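Long-range contacts in phthiocerol synthesis polyketide synthase type I PpsC (Mycobacterium tuberculosis, PDB 7AHB), which takes part in phthiocerol synthesis as a modular polyketide synthase, its acyltransferase domain probably selecting the extender unit and loading it onto the acyl carrier protein: residues 47-52 and 311-316; 133-138 and 266-271; 202-207 and 299-304. All coordinates share one frame; numbering follows the deposited sequence.

Contact 1. Residues 47-52 and 311-316. With SO4 (sulfate ion), chain D.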
ATOM      1  N   GLY A  47     -22.443   6.072   4.310  1.00 35.04           N
ATOM      2  CA  GLY A  47     -22.283   5.228   3.147  1.00 34.26           C
ATOM      3  C   GLY A  47     -20.927   5.332   2.506  1.00 30.52           C
ATOM      4  O   GLY A  47     -20.133   6.217   2.803  1.00 30.99           O
ATOM      5  N   GLY A  48     -20.658   4.392   1.605  1.00 27.70           N
ATOM      6  CA  GLY A  48     -19.422   4.415   0.837  1.00 26.57           C
ATOM      7  C   GLY A  48     -18.261   3.673   1.464  1.00 24.42           C
ATOM      8  O   GLY A  48     -17.986   3.843   2.655  1.00 24.31           O
ATOM      9  N   THR A  49     -17.569   2.856   0.666  1.00 25.70           N
ATOM     10  CA  THR A  49     -16.461   2.043   1.148  1.00 24.95           C
ATOM     11  C   THR A  49     -15.231   2.267   0.277  1.00 23.06           C
ATOM     12  O   THR A  49     -15.314   2.192  -0.957  1.00 20.21           O
ATOM     13  CB  THR A  49     -16.836   0.554   1.136  1.00 26.04           C
ATOM     14  OG1 THR A  49     -17.861   0.307   2.098  1.00 26.15           O
ATOM     15  CG2 THR A  49     -15.600  -0.318   1.464  1.00 26.71           C
ATOM     16  N   VAL A  50     -14.086   2.474   0.926  1.00 20.20           N
ATOM     17  CA  VAL A  50     -12.808   2.670   0.255  1.00 18.97           C
ATOM     18  C   VAL A  50     -11.872   1.547   0.674  1.00 18.46           C
ATOM     19  O   VAL A  50     -11.715   1.292   1.870  1.00 19.13           O
ATOM     20  CB  VAL A  50     -12.202   4.033   0.620  1.00 19.18           C
ATOM     21  CG1 VAL A  50     -10.855   4.220  -0.050  1.00 18.32           C
ATOM     22  CG2 VAL A  50     -13.170   5.189   0.203  1.00 19.84           C
ATOM     23  N   PHE A  51     -11.273   0.873  -0.300  1.00 17.66           N
ATOM     24  CA  PHE A  51     -10.205  -0.087  -0.024  1.00 17.04           C
ATOM     25  C   PHE A  51      -8.865   0.620  -0.161  1.00 17.25           C
ATOM     26  O   PHE A  51      -8.602   1.239  -1.197  1.00 16.31           O
ATOM     27  CB  PHE A  51     -10.218  -1.257  -0.999  1.00 18.28           C
ATOM     28  CG  PHE A  51     -11.178  -2.364  -0.643  1.00 20.74           C
ATOM     29  CD1 PHE A  51     -12.277  -2.133   0.164  1.00 23.08           C
ATOM     30  CD2 PHE A  51     -10.984  -3.639  -1.152  1.00 19.56           C
ATOM     31  CE1 PHE A  51     -13.164  -3.153   0.457  1.00 25.81           C
ATOM     32  CE2 PHE A  51     -11.864  -4.663  -0.849  1.00 23.99           C
ATOM     33  CZ  PHE A  51     -12.946  -4.420  -0.041  1.00 23.63           C
ATOM     34  N   VAL A  52      -8.007   0.489   0.855  1.00 18.23           N
ATOM     35  CA  VAL A  52      -6.708   1.161   0.897  1.00 18.18           C
ATOM     36  C   VAL A  52      -5.606   0.108   0.810  1.00 17.12           C
ATOM     37  O   VAL A  52      -5.519  -0.782   1.670  1.00 17.09           O
ATOM     38  CB  VAL A  52      -6.553   1.997   2.174  1.00 18.22           C
ATOM     39  CG1 VAL A  52      -5.145   2.555   2.275  1.00 20.13           C
ATOM     40  CG2 VAL A  52      -7.617   3.117   2.221  1.00 18.68           C
ATOM     41  N   HIS A 311     -17.270   9.044   1.499  1.00 28.83           N
ATOM     42  CA  HIS A 311     -17.089   7.641   1.845  1.00 25.79           C
ATOM     43  C   HIS A 311     -16.760   7.552   3.328  1.00 26.71           C
ATOM     44  O   HIS A 311     -15.948   8.331   3.844  1.00 24.47           O
ATOM     45  CB  HIS A 311     -15.976   7.001   1.022  1.00 24.65           C
ATOM     46  CG  HIS A 311     -16.164   7.133  -0.450  1.00 25.60           C
ATOM     47  ND1 HIS A 311     -15.770   8.250  -1.155  1.00 23.17           N
ATOM     48  CD2 HIS A 311     -16.716   6.289  -1.352  1.00 25.38           C
ATOM     49  CE1 HIS A 311     -16.053   8.076  -2.434  1.00 25.09           C
ATOM     50  NE2 HIS A 311     -16.641   6.901  -2.577  1.00 25.56           N
ATOM     51  N   HIS A 312     -17.379   6.601   4.017  1.00 24.53           N
ATOM     52  CA  HIS A 312     -17.275   6.541   5.462  1.00 26.76           C
ATOM     53  C   HIS A 312     -16.618   5.287   6.000  1.00 26.46           C
ATOM     54  O   HIS A 312     -16.247   5.276   7.179  1.00 26.42           O
ATOM     55  CB  HIS A 312     -18.667   6.672   6.088  1.00 29.45           C
ATOM     56  CG  HIS A 312     -19.268   8.022   5.898  1.00 27.56           C
ATOM     57  ND1 HIS A 312     -19.828   8.420   4.705  1.00 29.29           N
ATOM     58  CD2 HIS A 312     -19.365   9.080   6.736  1.00 29.65           C
ATOM     59  CE1 HIS A 312     -20.259   9.665   4.818  1.00 25.57           C
ATOM     60  NE2 HIS A 312     -19.985  10.089   6.039  1.00 26.20           N
ATOM     61  N   THR A 313     -16.446   4.246   5.190  1.00 21.46           N
ATOM     62  CA  THR A 313     -15.759   3.038   5.634  1.00 23.62           C
ATOM     63  C   THR A 313     -14.462   2.891   4.858  1.00 20.51           C
ATOM     64  O   THR A 313     -14.483   2.815   3.626  1.00 19.44           O
ATOM     65  CB  THR A 313     -16.634   1.797   5.459  1.00 25.85           C
ATOM     66  OG1 THR A 313     -17.793   1.926   6.289  1.00 24.81           O
ATOM     67  CG2 THR A 313     -15.858   0.539   5.850  1.00 24.00           C
ATOM     68  N   PHE A 314     -13.345   2.861   5.585  1.00 21.07           N
ATOM     69  CA  PHE A 314     -12.021   2.642   5.026  1.00 20.87           C
ATOM     70  C   PHE A 314     -11.492   1.306   5.533  1.00 19.19           C
ATOM     71  O   PHE A 314     -11.463   1.067   6.742  1.00 20.11           O
ATOM     72  CB  PHE A 314     -11.082   3.779   5.418  1.00 18.72           C
ATOM     73  CG  PHE A 314     -11.431   5.093   4.766  1.00 18.24           C
ATOM     74  CD1 PHE A 314     -12.527   5.818   5.188  1.00 20.09           C
ATOM     75  CD2 PHE A 314     -10.671   5.586   3.722  1.00 17.23           C
ATOM     76  CE1 PHE A 314     -12.858   7.016   4.587  1.00 19.36           C
ATOM     77  CE2 PHE A 314     -11.002   6.785   3.121  1.00 18.47           C
ATOM     78  CZ  PHE A 314     -12.102   7.496   3.566  1.00 20.00           C
ATOM     79  N   ILE A 315     -11.081   0.445   4.611  1.00 18.63           N
ATOM     80  CA  ILE A 315     -10.578  -0.893   4.931  1.00 19.97           C
ATOM     81  C   ILE A 315      -9.176  -1.002   4.348  1.00 18.18           C
ATOM     82  O   ILE A 315      -9.006  -0.997   3.119  1.00 17.36           O
ATOM     83  CB  ILE A 315     -11.480  -2.000   4.367  1.00 19.58           C
ATOM     84  CG1 ILE A 315     -12.888  -1.837   4.894  1.00 20.59           C
ATOM     85  CG2 ILE A 315     -10.924  -3.409   4.728  1.00 20.25           C
ATOM     86  CD1 ILE A 315     -13.900  -2.775   4.264  1.00 22.77           C
ATOM     87  N   GLU A 316      -8.177  -1.130   5.216  1.00 22.07           N
ATOM     88  CA  GLU A 316      -6.815  -1.363   4.761  1.00 22.13           C
ATOM     89  C   GLU A 316      -6.673  -2.835   4.375  1.00 20.90           C
ATOM     90  O   GLU A 316      -6.955  -3.733   5.184  1.00 19.56           O
ATOM     91  CB  GLU A 316      -5.802  -0.982   5.837  1.00 20.19           C
ATOM     92  CG  GLU A 316      -4.377  -1.255   5.426  1.00 21.56           C
ATOM     93  CD  GLU A 316      -3.386  -0.904   6.531  1.00 25.39           C
ATOM     94  OE1 GLU A 316      -3.746  -0.039   7.374  1.00 21.77           O
ATOM     95  OE2 GLU A 316      -2.275  -1.507   6.567  1.00 21.15           O
TER
HETATM   96  S   SO4 D1002     -23.337   2.089   1.209  1.00 78.64           S
HETATM   97  O1  SO4 D1002     -23.964   0.878   0.678  1.00 83.04           O
HETATM   98  O2  SO4 D1002     -22.575   2.743   0.150  1.00 67.29           O
HETATM   99  O3  SO4 D1002     -24.377   2.992   1.697  1.00 90.80           O
HETATM  100  O4  SO4 D1002     -22.447   1.731   2.309  1.00 83.46           O
HETATM  101  O   HOH W   1     -19.564   3.071   4.734  1.00 24.34           O

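Contact 2. Residues 133-138 and 266-271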
ATOM      1  N   ALA A 133     -14.428   2.872  -4.127  1.00 21.01           N
ATOM      2  CA  ALA A 133     -13.263   3.616  -4.578  1.00 19.24           C
ATOM      3  C   ALA A 133     -12.056   2.948  -3.938  1.00 18.85           C
ATOM      4  O   ALA A 133     -12.176   2.275  -2.905  1.00 16.37           O
ATOM      5  CB  ALA A 133     -13.307   5.097  -4.190  1.00 18.75           C
ATOM      6  N   VAL A 134     -10.901   3.104  -4.574  1.00 16.06           N
ATOM      7  CA  VAL A 134      -9.671   2.528  -4.038  1.00 19.42           C
ATOM      8  C   VAL A 134      -8.602   3.614  -3.940  1.00 18.39           C
ATOM      9  O   VAL A 134      -8.575   4.578  -4.716  1.00 16.10           O
ATOM     10  CB  VAL A 134      -9.150   1.323  -4.876  1.00 14.85           C
ATOM     11  CG1 VAL A 134     -10.204   0.255  -4.999  1.00 19.95           C
ATOM     12  CG2 VAL A 134      -8.683   1.791  -6.242  1.00 19.27           C
ATOM     13  N   ILE A 135      -7.698   3.437  -2.981  1.00 15.71           N
ATOM     14  CA  ILE A 135      -6.552   4.313  -2.792  1.00 16.04           C
ATOM     15  C   ILE A 135      -5.328   3.426  -2.683  1.00 15.45           C
ATOM     16  O   ILE A 135      -5.345   2.460  -1.913  1.00 14.63           O
ATOM     17  CB  ILE A 135      -6.692   5.174  -1.525  1.00 16.45           C
ATOM     18  CG1 ILE A 135      -7.721   6.257  -1.739  1.00 17.94           C
ATOM     19  CG2 ILE A 135      -5.346   5.806  -1.177  1.00 17.48           C
ATOM     20  CD1 ILE A 135      -8.093   7.005  -0.459  1.00 18.96           C
ATOM     21  N   GLY A 136      -4.306   3.711  -3.499  1.00 18.24           N
ATOM     22  CA  GLY A 136      -3.022   3.046  -3.379  1.00 21.58           C
ATOM     23  C   GLY A 136      -1.950   3.917  -2.733  1.00 18.56           C
ATOM     24  O   GLY A 136      -1.681   5.029  -3.181  1.00 21.36           O
ATOM     25  N   HIS A 137      -1.376   3.422  -1.650  1.00 14.30           N
ATOM     26  CA  HIS A 137      -0.321   4.075  -0.877  1.00 12.58           C
ATOM     27  C   HIS A 137       1.011   3.528  -1.363  1.00 16.54           C
ATOM     28  O   HIS A 137       1.253   2.327  -1.274  1.00 12.89           O
ATOM     29  CB  HIS A 137      -0.555   3.789   0.607  1.00 15.23           C
ATOM     30  CG  HIS A 137       0.573   4.158   1.519  1.00 16.21           C
ATOM     31  ND1 HIS A 137       1.739   3.426   1.592  1.00 21.19           N
ATOM     32  CD2 HIS A 137       0.668   5.110   2.477  1.00 16.65           C
ATOM     33  CE1 HIS A 137       2.528   3.948   2.514  1.00 19.57           C
ATOM     34  NE2 HIS A 137       1.903   4.975   3.061  1.00 21.02           N
ATOM     35  N   SER A 138       1.851   4.403  -1.902  1.00 16.80           N
ATOM     36  CA  SER A 138       3.173   4.050  -2.410  1.00 16.87           C
ATOM     37  C   SER A 138       3.015   2.877  -3.381  1.00 20.09           C
ATOM     38  O   SER A 138       2.138   2.909  -4.259  1.00 19.60           O
ATOM     39  CB  SER A 138       4.107   3.805  -1.207  1.00 17.84           C
ATOM     40  OG  SER A 138       5.365   3.330  -1.641  1.00 13.53           O
ATOM     41  N   PRO A 266     -13.583   4.263  -9.294  1.00 20.88           N
ATOM     42  CA  PRO A 266     -12.767   5.454  -9.007  1.00 22.64           C
ATOM     43  C   PRO A 266     -11.495   5.029  -8.294  1.00 20.76           C
ATOM     44  O   PRO A 266     -11.527   4.290  -7.309  1.00 18.15           O
ATOM     45  CB  PRO A 266     -13.673   6.299  -8.105  1.00 20.75           C
ATOM     46  CG  PRO A 266     -15.056   5.970  -8.627  1.00 22.19           C
ATOM     47  CD  PRO A 266     -14.980   4.456  -8.887  1.00 25.20           C
ATOM     48  N   ILE A 267     -10.360   5.505  -8.792  1.00 22.60           N
ATOM     49  CA  ILE A 267      -9.083   5.327  -8.105  1.00 23.52           C
ATOM     50  C   ILE A 267      -8.515   6.721  -7.841  1.00 21.53           C
ATOM     51  O   ILE A 267      -8.327   7.508  -8.777  1.00 25.33           O
ATOM     52  CB  ILE A 267      -8.097   4.451  -8.906  1.00 21.77           C
ATOM     53  CG1 ILE A 267      -6.689   4.615  -8.353  1.00 20.98           C
ATOM     54  CG2 ILE A 267      -8.159   4.780 -10.391  1.00 24.36           C
ATOM     55  CD1 ILE A 267      -5.752   3.477  -8.766  1.00 24.19           C
ATOM     56  N   ILE A 268      -8.275   7.030  -6.569  1.00 18.36           N
ATOM     57  CA  ILE A 268      -7.645   8.275  -6.146  1.00 17.38           C
ATOM     58  C   ILE A 268      -6.149   8.007  -6.060  1.00 19.16           C
ATOM     59  O   ILE A 268      -5.682   7.290  -5.169  1.00 16.63           O
ATOM     60  CB  ILE A 268      -8.217   8.741  -4.804  1.00 18.46           C
ATOM     61  CG1 ILE A 268      -9.723   9.037  -4.952  1.00 21.45           C
ATOM     62  CG2 ILE A 268      -7.487  10.008  -4.310  1.00 21.44           C
ATOM     63  CD1 ILE A 268     -10.457   9.043  -3.656  1.00 23.17           C
ATOM     64  N   SER A 269      -5.398   8.550  -7.009  1.00 17.96           N
ATOM     65  CA  SER A 269      -3.969   8.295  -7.089  1.00 17.23           C
ATOM     66  C   SER A 269      -3.215   9.127  -6.046  1.00 18.33           C
ATOM     67  O   SER A 269      -3.504  10.311  -5.838  1.00 19.89           O
ATOM     68  CB  SER A 269      -3.450   8.636  -8.485  1.00 17.41           C
ATOM     69  OG  SER A 269      -2.015   8.516  -8.541  1.00 15.25           O
ATOM     70  N   THR A 270      -2.273   8.499  -5.366  1.00 15.09           N
ATOM     71  CA  THR A 270      -1.389   9.206  -4.447  1.00 15.40           C
ATOM     72  C   THR A 270      -0.101   9.652  -5.138  1.00 15.06           C
ATOM     73  O   THR A 270       0.808  10.197  -4.489  1.00 13.84           O
ATOM     74  CB  THR A 270      -1.092   8.328  -3.242  1.00 16.57           C
ATOM     75  OG1 THR A 270      -0.462   7.112  -3.687  1.00 14.54           O
ATOM     76  CG2 THR A 270      -2.382   8.030  -2.464  1.00 15.48           C
ATOM     77  N   THR A 271      -0.025   9.456  -6.455  1.00 13.92           N
ATOM     78  CA  THR A 271       1.192   9.724  -7.201  1.00 18.01           C
ATOM     79  C   THR A 271       1.322  11.191  -7.554  1.00 19.60           C
ATOM     80  O   THR A 271       2.445  11.708  -7.632  1.00 18.52           O
ATOM     81  CB  THR A 271       1.211   8.867  -8.470  1.00 19.10           C
ATOM     82  OG1 THR A 271       1.410   7.488  -8.107  1.00 18.26           O
ATOM     83  CG2 THR A 271       2.312   9.328  -9.418  1.00 19.04           C
TER
HETATM   84  O   HOH W   2      -4.233   5.147  -5.484  1.00 18.78           O

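Contact 3. Residues 202-207 and 299-304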
ATOM      1  N   ALA A 202       1.751  11.511   5.212  1.00 16.67           N
ATOM      2  CA  ALA A 202       0.971  10.438   5.821  1.00 19.01           C
ATOM      3  C   ALA A 202      -0.353  10.937   6.406  1.00 19.95           C
ATOM      4  O   ALA A 202      -1.393  10.279   6.270  1.00 19.35           O
ATOM      5  CB  ALA A 202       1.784   9.736   6.897  1.00 20.27           C
ATOM      6  N   SER A 203      -0.337  12.070   7.051  1.00 19.84           N
ATOM      7  CA  SER A 203      -1.504  12.632   7.701  1.00 21.12           C
ATOM      8  C   SER A 203      -1.181  14.087   8.018  1.00 21.52           C
ATOM      9  O   SER A 203      -0.061  14.546   7.739  1.00 22.74           O
ATOM     10  CB  SER A 203      -1.845  11.868   8.967  1.00 20.08           C
ATOM     11  OG  SER A 203      -0.932  12.169   9.992  1.00 19.83           O
ATOM     12  N   PRO A 204      -2.106  14.835   8.620  1.00 27.20           N
ATOM     13  CA  PRO A 204      -1.758  16.205   9.043  1.00 26.48           C
ATOM     14  C   PRO A 204      -0.704  16.230  10.122  1.00 28.44           C
ATOM     15  O   PRO A 204      -0.115  17.292  10.368  1.00 27.15           O
ATOM     16  CB  PRO A 204      -3.088  16.788   9.550  1.00 25.94           C
ATOM     17  CG  PRO A 204      -4.162  15.886   8.978  1.00 26.99           C
ATOM     18  CD  PRO A 204      -3.524  14.508   8.875  1.00 24.77           C
ATOM     19  N   ARG A 205      -0.438  15.091  10.773  1.00 39.29           N
ATOM     20  CA  ARG A 205       0.443  15.051  11.931  1.00 41.56           C
ATOM     21  C   ARG A 205       1.684  14.197  11.752  1.00 38.10           C
ATOM     22  O   ARG A 205       2.586  14.281  12.588  1.00 37.42           O
ATOM     23  CB  ARG A 205      -0.320  14.533  13.160  1.00 40.90           C
ATOM     24  CG  ARG A 205      -1.019  15.620  13.947  1.00 44.31           C
ATOM     25  CD  ARG A 205      -2.167  15.051  14.799  1.00 46.02           C
ATOM     26  NE  ARG A 205      -3.357  14.773  13.980  1.00 45.51           N
ATOM     27  CZ  ARG A 205      -4.176  15.720  13.502  1.00 44.94           C
ATOM     28  NH1 ARG A 205      -5.239  15.378  12.767  1.00 42.45           N
ATOM     29  NH2 ARG A 205      -3.922  17.016  13.742  1.00 45.60           N
ATOM     30  N   GLN A 206       1.759  13.390  10.704  1.00 24.95           N
ATOM     31  CA  GLN A 206       2.890  12.508  10.470  1.00 23.15           C
ATOM     32  C   GLN A 206       3.351  12.596   9.025  1.00 21.55           C
ATOM     33  O   GLN A 206       2.538  12.700   8.103  1.00 23.39           O
ATOM     34  CB  GLN A 206       2.532  11.054  10.788  1.00 25.19           C
ATOM     35  CG  GLN A 206       2.346  10.771  12.286  1.00 26.21           C
ATOM     36  CD  GLN A 206       2.099   9.295  12.558  1.00 26.62           C
ATOM     37  OE1 GLN A 206       1.219   8.678  11.951  1.00 25.77           O
ATOM     38  NE2 GLN A 206       2.883   8.722  13.463  1.00 27.70           N
ATOM     39  N   THR A 207       4.662  12.499   8.833  1.00 17.82           N
ATOM     40  CA  THR A 207       5.290  12.594   7.525  1.00 16.16           C
ATOM     41  C   THR A 207       6.430  11.590   7.486  1.00 16.74           C
ATOM     42  O   THR A 207       7.092  11.359   8.493  1.00 16.86           O
ATOM     43  CB  THR A 207       5.834  14.022   7.265  1.00 16.83           C
ATOM     44  OG1 THR A 207       4.807  15.011   7.492  1.00 16.67           O
ATOM     45  CG2 THR A 207       6.357  14.153   5.873  1.00 15.87           C
ATOM     46  N   ARG A 299       0.913  11.134  -1.874  1.00 19.55           N
ATOM     47  CA  ARG A 299      -0.099  12.080  -1.383  1.00 18.00           C
ATOM     48  C   ARG A 299      -1.210  11.344  -0.628  1.00 18.44           C
ATOM     49  O   ARG A 299      -2.392  11.391  -0.976  1.00 17.75           O
ATOM     50  CB  ARG A 299      -0.667  12.876  -2.545  1.00 16.49           C
ATOM     51  CG  ARG A 299       0.351  13.524  -3.433  1.00 17.31           C
ATOM     52  CD  ARG A 299       0.654  14.951  -3.002  1.00 21.05           C
ATOM     53  NE  ARG A 299       1.768  15.512  -3.758  1.00 21.00           N
ATOM     54  CZ  ARG A 299       2.286  16.718  -3.555  1.00 24.77           C
ATOM     55  NH1 ARG A 299       1.758  17.536  -2.645  1.00 24.56           N
ATOM     56  NH2 ARG A 299       3.325  17.110  -4.284  1.00 25.58           N
ATOM     57  N   PHE A 300      -0.804  10.641   0.427  1.00 15.22           N
ATOM     58  CA  PHE A 300      -1.731   9.756   1.128  1.00 15.12           C
ATOM     59  C   PHE A 300      -2.717  10.554   1.958  1.00 16.79           C
ATOM     60  O   PHE A 300      -3.911  10.290   1.918  1.00 15.64           O
ATOM     61  CB  PHE A 300      -0.976   8.755   2.019  1.00 15.35           C
ATOM     62  CG  PHE A 300      -1.868   7.757   2.687  1.00 15.39           C
ATOM     63  CD1 PHE A 300      -2.577   6.830   1.938  1.00 15.37           C
ATOM     64  CD2 PHE A 300      -2.020   7.748   4.047  1.00 18.76           C
ATOM     65  CE1 PHE A 300      -3.416   5.921   2.548  1.00 14.99           C
ATOM     66  CE2 PHE A 300      -2.860   6.842   4.664  1.00 18.60           C
ATOM     67  CZ  PHE A 300      -3.556   5.929   3.917  1.00 17.34           C
ATOM     68  N   HIS A 301      -2.216  11.498   2.760  1.00 17.79           N
ATOM     69  CA  HIS A 301      -3.062  12.418   3.515  1.00 20.89           C
ATOM     70  C   HIS A 301      -4.143  13.030   2.627  1.00 21.55           C
ATOM     71  O   HIS A 301      -5.333  12.995   2.964  1.00 17.70           O
ATOM     72  CB  HIS A 301      -2.148  13.480   4.149  1.00 22.92           C
ATOM     73  CG  HIS A 301      -2.843  14.713   4.620  1.00 21.59           C
ATOM     74  ND1 HIS A 301      -2.160  15.881   4.867  1.00 23.61           N
ATOM     75  CD2 HIS A 301      -4.141  14.967   4.909  1.00 25.23           C
ATOM     76  CE1 HIS A 301      -3.008  16.806   5.285  1.00 24.47           C
ATOM     77  NE2 HIS A 301      -4.218  16.279   5.313  1.00 25.82           N
ATOM     78  N   GLN A 302      -3.751  13.550   1.467  1.00 19.46           N
ATOM     79  CA  GLN A 302      -4.703  14.267   0.622  1.00 23.80           C
ATOM     80  C   GLN A 302      -5.699  13.312  -0.031  1.00 20.07           C
ATOM     81  O   GLN A 302      -6.880  13.638  -0.189  1.00 19.01           O
ATOM     82  CB  GLN A 302      -3.935  15.072  -0.430  1.00 24.10           C
ATOM     83  CG  GLN A 302      -2.967  16.118   0.155  1.00 25.53           C
ATOM     84  CD  GLN A 302      -1.493  15.638   0.320  1.00 23.78           C
ATOM     85  OE1 GLN A 302      -1.203  14.438   0.413  1.00 20.00           O
ATOM     86  NE2 GLN A 302      -0.559  16.607   0.356  1.00 19.83           N
ATOM     87  N   ALA A 303      -5.250  12.126  -0.412  1.00 15.78           N
ATOM     88  CA  ALA A 303      -6.166  11.146  -0.998  1.00 20.49           C
ATOM     89  C   ALA A 303      -7.227  10.692   0.006  1.00 20.32           C
ATOM     90  O   ALA A 303      -8.415  10.583  -0.334  1.00 21.40           O
ATOM     91  CB  ALA A 303      -5.376   9.940  -1.521  1.00 19.26           C
ATOM     92  N   ILE A 304      -6.828  10.446   1.254  1.00 15.78           N
ATOM     93  CA  ILE A 304      -7.802  10.039   2.265  1.00 16.74           C
ATOM     94  C   ILE A 304      -8.800  11.167   2.523  1.00 19.62           C
ATOM     95  O   ILE A 304     -10.012  10.947   2.596  1.00 17.47           O
ATOM     96  CB  ILE A 304      -7.089   9.604   3.560  1.00 17.77           C
ATOM     97  CG1 ILE A 304      -6.316   8.284   3.338  1.00 18.18           C
ATOM     98  CG2 ILE A 304      -8.094   9.465   4.698  1.00 17.49           C
ATOM     99  CD1 ILE A 304      -7.202   7.098   3.028  1.00 15.85           C
TER
HETATM  100  O   HOH W   3       0.451  16.355   4.986  1.00 23.97           O

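Contact 1. Residues 47-52 and 311-316
Strands 49-52 and 313-316 are neighbours in the parallel sheet of the large α/β subdomain of the acyltransferase fold, their axes 21° apart. Thr313 O accepts Val50 N (2.8 Å), Val50 O accepts Ile315 N (2.9 Å), and Ile315 O takes Val52 N. At the entrance to the strands, Gly48 O receives His312 N and Thr313 N, plus a water that also bonds Thr313 OG1. At Gly48 phi is positive (90°) and a CB would jam against the preceding carbonyl, so glycine suits. Gly47 O lies in the ring plane of His312, whose ND1 donates to one of its lone pairs (2.9 Å). Gly48 N donates to O2 of a sulfate (2.9 Å), probably from the crystallisation liquor.

Beta-branched and aromatic residues suit these extended backbones. Val50 CG2 lies over one face of the Phe314 ring and CB makes an off-centre CH-pi contact, 4.2 Å from the centroid; CG2 also meets His311 CB (3.4 Å). On the opposite side of the sheet, with Thr49 and Thr313, Ile315 CD1 lies 3.9 Å from Phe51 CE1.

Helix 300-308 packs on the Val50, Val52 and Phe314 face, Ala307 O taking His311 ND1; helix 106-126 covers Phe51 and Ile315; strands 133-136 and 341-343 flank the pair.

Contact 2. Residues 133-138 and 266-271
Ile268, Thr270 and Val134 carry most of this buried contact, in which outermost strand 267-269 runs parallel to strand 133-136, the strand leading into the probable nucleophile elbow (GxSxG) of the α/β-hydrolase-like subdomain. Two backbone bonds fix the register round Val134: its N donates to Pro266 O (3.0 Å) and its O accepts Ile268 N (3.1 Å). Farther on the strands part, and a water spans the gap, accepting from Gly136 N and donating to Ile268 O.

Branched aliphatic chains suit both faces, because each is roofed by helices. With Val134 CG1 anti to the carbonyl carbon (chi1 -56°), CG2 falls between the backbone N and the carbonyl carbon and meets Ile267 CB at 3.8 Å; Ala144 of helix 141-147 touches both residues. On the other face Ile268 sets its CB 4.0 Å from Ile135 CG1, the two side chains slanting past each other beneath helix 300-308, whose Ala303 touches Ile268. Small Ala133 meets Pro266 at the beginning of the pair.

Strand 133-136 ends at Gly136, and Ser138 follows in the turn, hydrogen-bonded to His240, consistent with the Ser-His pair of acyltransferases. Threonine suits position 270 because both its branches are used. OG1, at chi1 60°, donates to Gly136 O, although the modelled separation is so short that its exact length is doubtful. The methyl also lies beside that oxygen, and Thr270 CG2 reaches Ile135 CG2 at 3.9 Å, the side chains crossing at about a right angle.

Contact 3. Residues 202-207 and 299-304
Ala202 and Phe300 open the contact between a hairpin loop and a helix: residues 202-206, with a type I β-turn at Pro204 and Arg205, link strands 197-201 and 207-211 of the antiparallel, ferredoxin-like small subdomain, and the first turn of helix 300-308 belongs to the large one. Ala202 O lies near the ring plane of Phe300, 3.4 Å from CD2, so the carbonyl meets the slightly positive hydrogen edge of the ring. Phe300 reaches it with CG anti to the backbone N (chi1 -176°), and its ring also meets His137 edge-to-face.

Ser203 follows, its backbone running over one face of the His301 ring; Ser203 N is 3.7 Å from His301 CB. A water in the plane of that ring is hydrogen-bonded to His301 ND1 (2.7 Å) and weakly to Ser203 O. The loop is held in shape from within: Ser203 N donates to Gln206 O, and in an ST turn Ser203 OG accepts Arg205 N at 3.1 Å.

Pro204, also touched by Thr330 of helix 324-334, continues over the same imidazole face. Its rigid pyrrolidine offers a compact apolar surface to a flat ring, in a CH-pi contact with Pro204 CD 4.1 Å from the His301 centroid and only 12° off the ring normal.

In the fold
Contacts 1 and 2 belong to one parallel sheet and are joined through neighbouring strands 49-53 and 133-136, where Phe51 N and O probably hydrogen-bond to Ala133 O and Ile135 N. Contact 2 is almost wholly buried, with few backbone bonds and much aliphatic packing; contact 1 has the more continuous bonding but opens to the surface at Gly47, beside a sulfate bound by Gly48 N. Contact 3, also largely buried, lies away from the parallel sheet, at the hairpin loop of the antiparallel one, and has no direct hydrogen bond between its segments, relying on ring faces, a ring edge and a water. Helix 300-308 unites all three: Phe300 and Ile304 pack on contact 1, Ala303 and Ile304 on contact 2, while His301 faces the small subdomain.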